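Local coordinates for protein glycerophosphoryl diester phosphodiesterase (Parabacteroides distasonis, PDB 3MZ2) that probably hydrolyses glycerophosphodiesters, splitting the alcohol from glycerol phosphate, on a TIM-barrel fold, at residues Leu70-Leu84 and Val94-Leu107. Sequence-based numbering, arbitrary orientation. Where two conformers were deposited one is given.
Sequences LTKDSVIVLFHDDTL and VSDYTWEELQNFRL. With SO4 (sulfate ion), chain C.
Asp73 OD1 accepts two hydrogen bonds from opposite faces of its carboxylate plane: Trp99 N, 3.0 Å from OD1, comes on the syn side, and the Thr71 hydroxyl on the anti side, with OG1 2.7 Å from OD1. The other oxygen, OD2, takes a water that Glu100 N also binds, so one carboxylate serves the first turn of helix 99-102, whose start Thr98 and Glu101 close as a capping box. Beside it, Lys72 N donates to Tyr97 O at 2.8 Å, nearly straight at 169°. Thr71 OG1 also accepts from Val75 N, just past the type I turn Thr71-Ser74; chi1 of 64° sets OG1 between the backbone N and the carbonyl carbon, toward Asp73 and Val75, and leaves CG2 to press on Leu102 CD1 at a tight 3.4 Å. With an alanine here the hydroxyl and methyl are gone, which would probably leave Val75 N and Asp73 OD1 each short of a partner and open a gap beside Leu102. Deeper in, the Val94 methyls divide: CG1 meets Val77 CG2 at 3.8 Å, whereas CG2 lies against Phe79 CD2 and Leu84 CD2. The contact thus packs helix 99-102 and the 3-10 turn 94-96 against the hairpin of strand 76-78, which pairs antiparallel with barrel strand 63-70.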
loop_
_atom_site.group_PDB
_atom_site.type_symbol
_atom_site.label_atom_id
_atom_site.label_comp_id
_atom_site.label_asym_id
_atom_site.label_seq_id
_atom_site.Cartn_x
_atom_site.Cartn_y
_atom_site.Cartn_z
ATOM N N LEU A 70 6.113 -1.461 -11.277
ATOM C CA LEU A 70 5.890 -1.651 -12.704
ATOM C C LEU A 70 6.212 -0.441 -13.584
ATOM O O LEU A 70 5.900 0.701 -13.259
ATOM C CB LEU A 70 4.420 -2.033 -12.928
ATOM C CG LEU A 70 3.925 -3.359 -12.407
ATOM C CD1 LEU A 70 2.384 -3.485 -12.565
ATOM C CD2 LEU A 70 4.680 -4.498 -13.111
ATOM N N THR A 71 6.789 -0.715 -14.741
ATOM C CA THR A 71 7.026 0.297 -15.766
ATOM C C THR A 71 5.808 0.423 -16.652
ATOM O O THR A 71 4.828 -0.333 -16.491
ATOM C CB THR A 71 8.196 -0.113 -16.660
ATOM O OG1 THR A 71 7.852 -1.312 -17.363
ATOM C CG2 THR A 71 9.476 -0.352 -15.840
ATOM N N LYS A 72 5.886 1.322 -17.625
ATOM C CA LYS A 72 4.784 1.499 -18.591
ATOM C C LYS A 72 4.533 0.216 -19.367
ATOM O O LYS A 72 3.392 -0.078 -19.731
ATOM C CB LYS A 72 5.087 2.627 -19.580
ATOM C CG LYS A 72 3.950 2.851 -20.586
ATOM C CD LYS A 72 4.265 3.898 -21.631
ATOM C CE LYS A 72 3.006 4.251 -22.457
ATOM N NZ LYS A 72 3.313 4.902 -23.779
ATOM N N ASP A 73 5.610 -0.529 -19.648
ATOM C CA ASP A 73 5.492 -1.808 -20.375
ATOM C C ASP A 73 5.455 -3.061 -19.458
ATOM O O ASP A 73 5.776 -4.167 -19.908
ATOM C CB ASP A 73 6.526 -1.930 -21.527
ATOM C CG ASP A 73 7.967 -1.696 -21.101
ATOM O OD1 ASP A 73 8.213 -1.136 -20.004
ATOM O OD2 ASP A 73 8.852 -2.052 -21.928
ATOM N N SER A 74 5.084 -2.856 -18.180
ATOM C CA SER A 74 4.761 -3.932 -17.247
ATOM C C SER A 74 6.001 -4.797 -16.871
ATOM O O SER A 74 5.866 -5.968 -16.477
ATOM C CB SER A 74 3.590 -4.770 -17.792
ATOM O OG SER A 74 2.376 -4.013 -17.743
ATOM N N VAL A 75 7.185 -4.193 -17.002
ATOM C CA VAL A 75 8.420 -4.752 -16.516
ATOM C C VAL A 75 8.486 -4.413 -15.026
ATOM O O VAL A 75 8.164 -3.297 -14.632
ATOM C CB VAL A 75 9.609 -4.189 -17.280
ATOM C CG1 VAL A 75 10.951 -4.716 -16.712
ATOM C CG2 VAL A 75 9.458 -4.544 -18.773
ATOM N N ILE A 76 8.871 -5.390 -14.212
ATOM C CA ILE A 76 9.095 -5.139 -12.794
ATOM C C ILE A 76 10.531 -4.636 -12.547
ATOM O O ILE A 76 11.525 -5.341 -12.830
ATOM C CB ILE A 76 8.834 -6.391 -11.915
ATOM C CG1 ILE A 76 7.452 -6.969 -12.169
ATOM C CG2 ILE A 76 9.021 -6.052 -10.413
ATOM C CD1 ILE A 76 7.333 -8.358 -11.632
ATOM N N VAL A 77 10.612 -3.409 -12.007
ATOM C CA VAL A 77 11.878 -2.792 -11.616
ATOM C C VAL A 77 11.902 -2.550 -10.102
ATOM O O VAL A 77 10.891 -2.685 -9.450
ATOM C CB VAL A 77 12.116 -1.468 -12.392
ATOM C CG1 VAL A 77 12.210 -1.703 -13.883
ATOM C CG2 VAL A 77 11.010 -0.430 -12.106
ATOM N N LEU A 78 13.080 -2.234 -9.544
ATOM C CA LEU A 78 13.208 -1.946 -8.120
ATOM C C LEU A 78 13.307 -0.437 -7.980
ATOM O O LEU A 78 14.263 0.141 -8.482
ATOM C CB LEU A 78 14.484 -2.563 -7.562
ATOM C CG LEU A 78 14.613 -4.064 -7.795
ATOM C CD1 LEU A 78 15.826 -4.641 -7.089
ATOM C CD2 LEU A 78 13.376 -4.816 -7.413
ATOM N N PHE A 79 12.349 0.162 -7.288
ATOM C CA PHE A 79 12.299 1.592 -7.099
ATOM C C PHE A 79 11.199 1.886 -6.065
ATOM O O PHE A 79 10.044 1.495 -6.270
ATOM C CB PHE A 79 11.966 2.310 -8.432
ATOM C CG PHE A 79 12.305 3.760 -8.412
ATOM C CD1 PHE A 79 13.598 4.179 -8.711
ATOM C CD2 PHE A 79 11.359 4.706 -8.054
ATOM C CE1 PHE A 79 13.932 5.498 -8.659
ATOM C CE2 PHE A 79 11.709 6.032 -7.991
ATOM C CZ PHE A 79 12.987 6.420 -8.311
ATOM N N HIS A 80 11.534 2.587 -4.988
ATOM C CA HIS A 80 10.575 2.735 -3.889
ATOM C C HIS A 80 9.412 3.704 -4.153
ATOM O O HIS A 80 8.259 3.348 -3.981
ATOM C CB HIS A 80 11.282 3.136 -2.594
ATOM C CG HIS A 80 10.334 3.338 -1.449
ATOM N ND1 HIS A 80 9.720 4.555 -1.215
ATOM C CD2 HIS A 80 9.798 2.469 -0.563
ATOM C CE1 HIS A 80 8.901 4.430 -0.182
ATOM N NE2 HIS A 80 8.947 3.184 0.246
ATOM N N ASP A 81 9.750 4.926 -4.526
ATOM C CA ASP A 81 8.782 6.044 -4.547
ATOM C C ASP A 81 7.856 6.027 -5.749
ATOM O O ASP A 81 8.171 5.448 -6.800
ATOM C CB ASP A 81 9.485 7.399 -4.550
ATOM C CG ASP A 81 10.268 7.682 -3.295
ATOM O OD1 ASP A 81 10.116 6.976 -2.262
ATOM O OD2 ASP A 81 11.082 8.628 -3.340
ATOM N N ASP A 82 6.750 6.757 -5.569
ATOM C CA ASP A 82 5.756 6.989 -6.600
ATOM C C ASP A 82 6.255 8.018 -7.613
ATOM O O ASP A 82 5.665 8.192 -8.646
ATOM C CB ASP A 82 4.410 7.491 -5.976
ATOM C CG ASP A 82 3.756 6.448 -5.082
ATOM O OD1 ASP A 82 3.966 5.215 -5.301
ATOM O OD2 ASP A 82 3.059 6.851 -4.135
ATOM N N THR A 83 7.295 8.758 -7.283
ATOM C CA THR A 83 7.865 9.713 -8.246
ATOM C C THR A 83 9.369 9.459 -8.333
ATOM O O THR A 83 9.982 8.963 -7.379
ATOM C CB THR A 83 7.560 11.172 -7.837
ATOM O OG1 THR A 83 8.233 11.501 -6.609
ATOM C CG2 THR A 83 6.090 11.355 -7.646
ATOM N N LEU A 84 9.955 9.802 -9.470
ATOM C CA LEU A 84 11.395 9.578 -9.724
ATOM C C LEU A 84 12.389 10.525 -9.051
ATOM O O LEU A 84 13.527 10.143 -8.924
ATOM C CB LEU A 84 11.652 9.575 -11.239
ATOM C CG LEU A 84 11.038 8.415 -12.018
ATOM C CD1 LEU A 84 10.933 8.724 -13.549
ATOM C CD2 LEU A 84 11.875 7.186 -11.724
ATOM N N VAL A 94 7.465 6.220 -12.277
ATOM C CA VAL A 94 8.078 5.061 -12.948
ATOM C C VAL A 94 7.114 4.501 -14.021
ATOM O O VAL A 94 7.543 4.151 -15.128
ATOM C CB VAL A 94 8.473 3.941 -11.941
ATOM C CG1 VAL A 94 8.730 2.618 -12.623
ATOM C CG2 VAL A 94 9.699 4.331 -11.116
ATOM N N SER A 95 5.822 4.416 -13.720
ATOM C CA SER A 95 4.905 3.781 -14.667
ATOM C C SER A 95 4.614 4.646 -15.903
ATOM O O SER A 95 3.947 4.169 -16.803
ATOM C CB SER A 95 3.599 3.370 -13.999
ATOM O OG SER A 95 2.900 4.530 -13.546
ATOM N N ASP A 96 5.116 5.883 -15.967
ATOM C CA ASP A 96 5.030 6.677 -17.230
ATOM C C ASP A 96 6.073 6.287 -18.287
ATOM O O ASP A 96 5.993 6.781 -19.412
ATOM C CB ASP A 96 5.239 8.197 -17.039
ATOM C CG ASP A 96 4.245 8.853 -16.086
ATOM O OD1 ASP A 96 3.022 8.569 -16.169
ATOM O OD2 ASP A 96 4.723 9.743 -15.329
ATOM N N TYR A 97 7.062 5.471 -17.925
ATOM C CA TYR A 97 8.200 5.195 -18.797
ATOM C C TYR A 97 8.334 3.702 -19.050
ATOM O O TYR A 97 8.092 2.896 -18.173
ATOM C CB TYR A 97 9.494 5.682 -18.129
ATOM C CG TYR A 97 9.523 7.168 -17.898
ATOM C CD1 TYR A 97 9.907 8.032 -18.901
ATOM C CD2 TYR A 97 9.235 7.703 -16.640
ATOM C CE1 TYR A 97 9.948 9.406 -18.694
ATOM C CE2 TYR A 97 9.265 9.080 -16.428
ATOM C CZ TYR A 97 9.636 9.918 -17.457
ATOM O OH TYR A 97 9.698 11.286 -17.281
ATOM N N THR A 98 8.709 3.337 -20.268
ATOM C CA THR A 98 9.110 1.975 -20.529
ATOM C C THR A 98 10.404 1.705 -19.814
ATOM O O THR A 98 11.125 2.667 -19.456
ATOM C CB THR A 98 9.344 1.708 -22.025
ATOM O OG1 THR A 98 10.410 2.535 -22.491
ATOM C CG2 THR A 98 8.086 2.009 -22.833
ATOM N N TRP A 99 10.728 0.418 -19.675
ATOM C CA TRP A 99 12.001 -0.021 -19.113
ATOM C C TRP A 99 13.153 0.636 -19.884
ATOM O O TRP A 99 14.063 1.176 -19.281
ATOM C CB TRP A 99 12.149 -1.566 -19.101
ATOM C CG TRP A 99 13.600 -1.976 -18.805
ATOM C CD1 TRP A 99 14.196 -2.088 -17.571
ATOM C CD2 TRP A 99 14.626 -2.263 -19.761
ATOM N NE1 TRP A 99 15.520 -2.459 -17.711
ATOM C CE2 TRP A 99 15.808 -2.556 -19.043
ATOM C CE3 TRP A 99 14.673 -2.267 -21.159
ATOM C CZ2 TRP A 99 17.018 -2.880 -19.685
ATOM C CZ3 TRP A 99 15.874 -2.598 -21.793
ATOM C CH2 TRP A 99 17.025 -2.900 -21.050
ATOM N N GLU A 100 13.105 0.592 -21.210
ATOM C CA GLU A 100 14.165 1.175 -22.013
ATOM C C GLU A 100 14.334 2.672 -21.752
ATOM O O GLU A 100 15.465 3.151 -21.616
ATOM C CB GLU A 100 13.929 0.895 -23.477
ATOM C CG GLU A 100 15.102 1.271 -24.338
ATOM C CD GLU A 100 14.881 0.952 -25.785
ATOM O OE1 GLU A 100 13.835 0.348 -26.116
ATOM O OE2 GLU A 100 15.763 1.306 -26.599
ATOM N N GLU A 101 13.220 3.408 -21.656
ATOM C CA GLU A 101 13.279 4.838 -21.321
ATOM C C GLU A 101 13.864 5.088 -19.938
ATOM O O GLU A 101 14.708 5.981 -19.757
ATOM C CB GLU A 101 11.884 5.465 -21.425
ATOM C CG GLU A 101 11.353 5.528 -22.863
ATOM C CD GLU A 101 9.872 5.816 -22.949
ATOM O OE1 GLU A 101 9.122 5.575 -21.983
ATOM O OE2 GLU A 101 9.439 6.244 -24.026
ATOM N N LEU A 102 13.457 4.257 -18.980
ATOM C CA LEU A 102 13.960 4.341 -17.594
ATOM C C LEU A 102 15.476 4.192 -17.515
ATOM O O LEU A 102 16.126 4.746 -16.645
ATOM C CB LEU A 102 13.281 3.297 -16.715
ATOM C CG LEU A 102 11.881 3.623 -16.200
ATOM C CD1 LEU A 102 11.379 2.445 -15.363
ATOM C CD2 LEU A 102 11.826 4.947 -15.389
ATOM N N GLN A 103 16.045 3.434 -18.450
ATOM C CA GLN A 103 17.486 3.218 -18.482
ATOM C C GLN A 103 18.270 4.476 -18.778
ATOM O O GLN A 103 19.468 4.545 -18.496
ATOM C CB GLN A 103 17.834 2.100 -19.468
ATOM C CG GLN A 103 17.342 0.754 -18.988
ATOM C CD GLN A 103 17.755 0.470 -17.549
ATOM O OE1 GLN A 103 18.961 0.354 -17.241
ATOM N NE2 GLN A 103 16.759 0.401 -16.636
ATOM N N ASN A 104 17.608 5.486 -19.325
ATOM C CA ASN A 104 18.238 6.778 -19.519
ATOM C C ASN A 104 18.460 7.563 -18.239
ATOM O O ASN A 104 19.245 8.508 -18.239
ATOM C CB ASN A 104 17.423 7.639 -20.497
ATOM C CG ASN A 104 17.367 7.039 -21.891
ATOM O OD1 ASN A 104 18.346 6.461 -22.370
ATOM N ND2 ASN A 104 16.221 7.162 -22.544
ATOM N N PHE A 105 17.722 7.254 -17.181
ATOM C CA PHE A 105 17.907 7.955 -15.907
ATOM C C PHE A 105 18.989 7.322 -15.063
ATOM O O PHE A 105 19.392 6.191 -15.302
ATOM C CB PHE A 105 16.612 7.996 -15.107
ATOM C CG PHE A 105 15.495 8.704 -15.812
ATOM C CD1 PHE A 105 15.645 10.012 -16.244
ATOM C CD2 PHE A 105 14.295 8.059 -16.037
ATOM C CE1 PHE A 105 14.609 10.665 -16.902
ATOM C CE2 PHE A 105 13.251 8.709 -16.682
ATOM C CZ PHE A 105 13.414 10.001 -17.114
ATOM N N ARG A 106 19.467 8.077 -14.074
ATOM C CA ARG A 106 20.516 7.604 -13.167
ATOM C C ARG A 106 20.057 7.811 -11.742
ATOM O O ARG A 106 19.304 8.753 -11.438
ATOM C CB ARG A 106 21.831 8.356 -13.415
ATOM C CG ARG A 106 22.520 8.014 -14.747
ATOM C CD ARG A 106 22.666 6.508 -14.923
ATOM N NE ARG A 106 23.517 6.217 -16.071
ATOM C CZ ARG A 106 23.102 6.060 -17.327
ATOM N NH1 ARG A 106 21.814 6.118 -17.652
ATOM N NH2 ARG A 106 24.002 5.825 -18.275
ATOM N N LEU A 107 20.492 6.909 -10.879
ATOM C CA LEU A 107 20.099 6.931 -9.492
ATOM C C LEU A 107 20.926 7.904 -8.683
ATOM O O LEU A 107 22.131 8.067 -8.913
ATOM C CB LEU A 107 20.244 5.533 -8.902
ATOM C CG LEU A 107 19.319 4.442 -9.473
ATOM C CD1 LEU A 107 19.637 3.052 -8.862
ATOM C CD2 LEU A 107 17.842 4.792 -9.324
HETATM S S SO4 C . 9.430 1.541 3.593
HETATM O O1 SO4 C . 10.329 1.191 2.492
HETATM O O2 SO4 C . 9.495 0.465 4.583
HETATM O O3 SO4 C . 9.809 2.808 4.246
HETATM O O4 SO4 C . 8.086 1.780 3.007
HETATM O O HOH W 1 11.381 -1.124 -22.748
HETATM O O HOH W 2 7.412 5.730 -9.546
#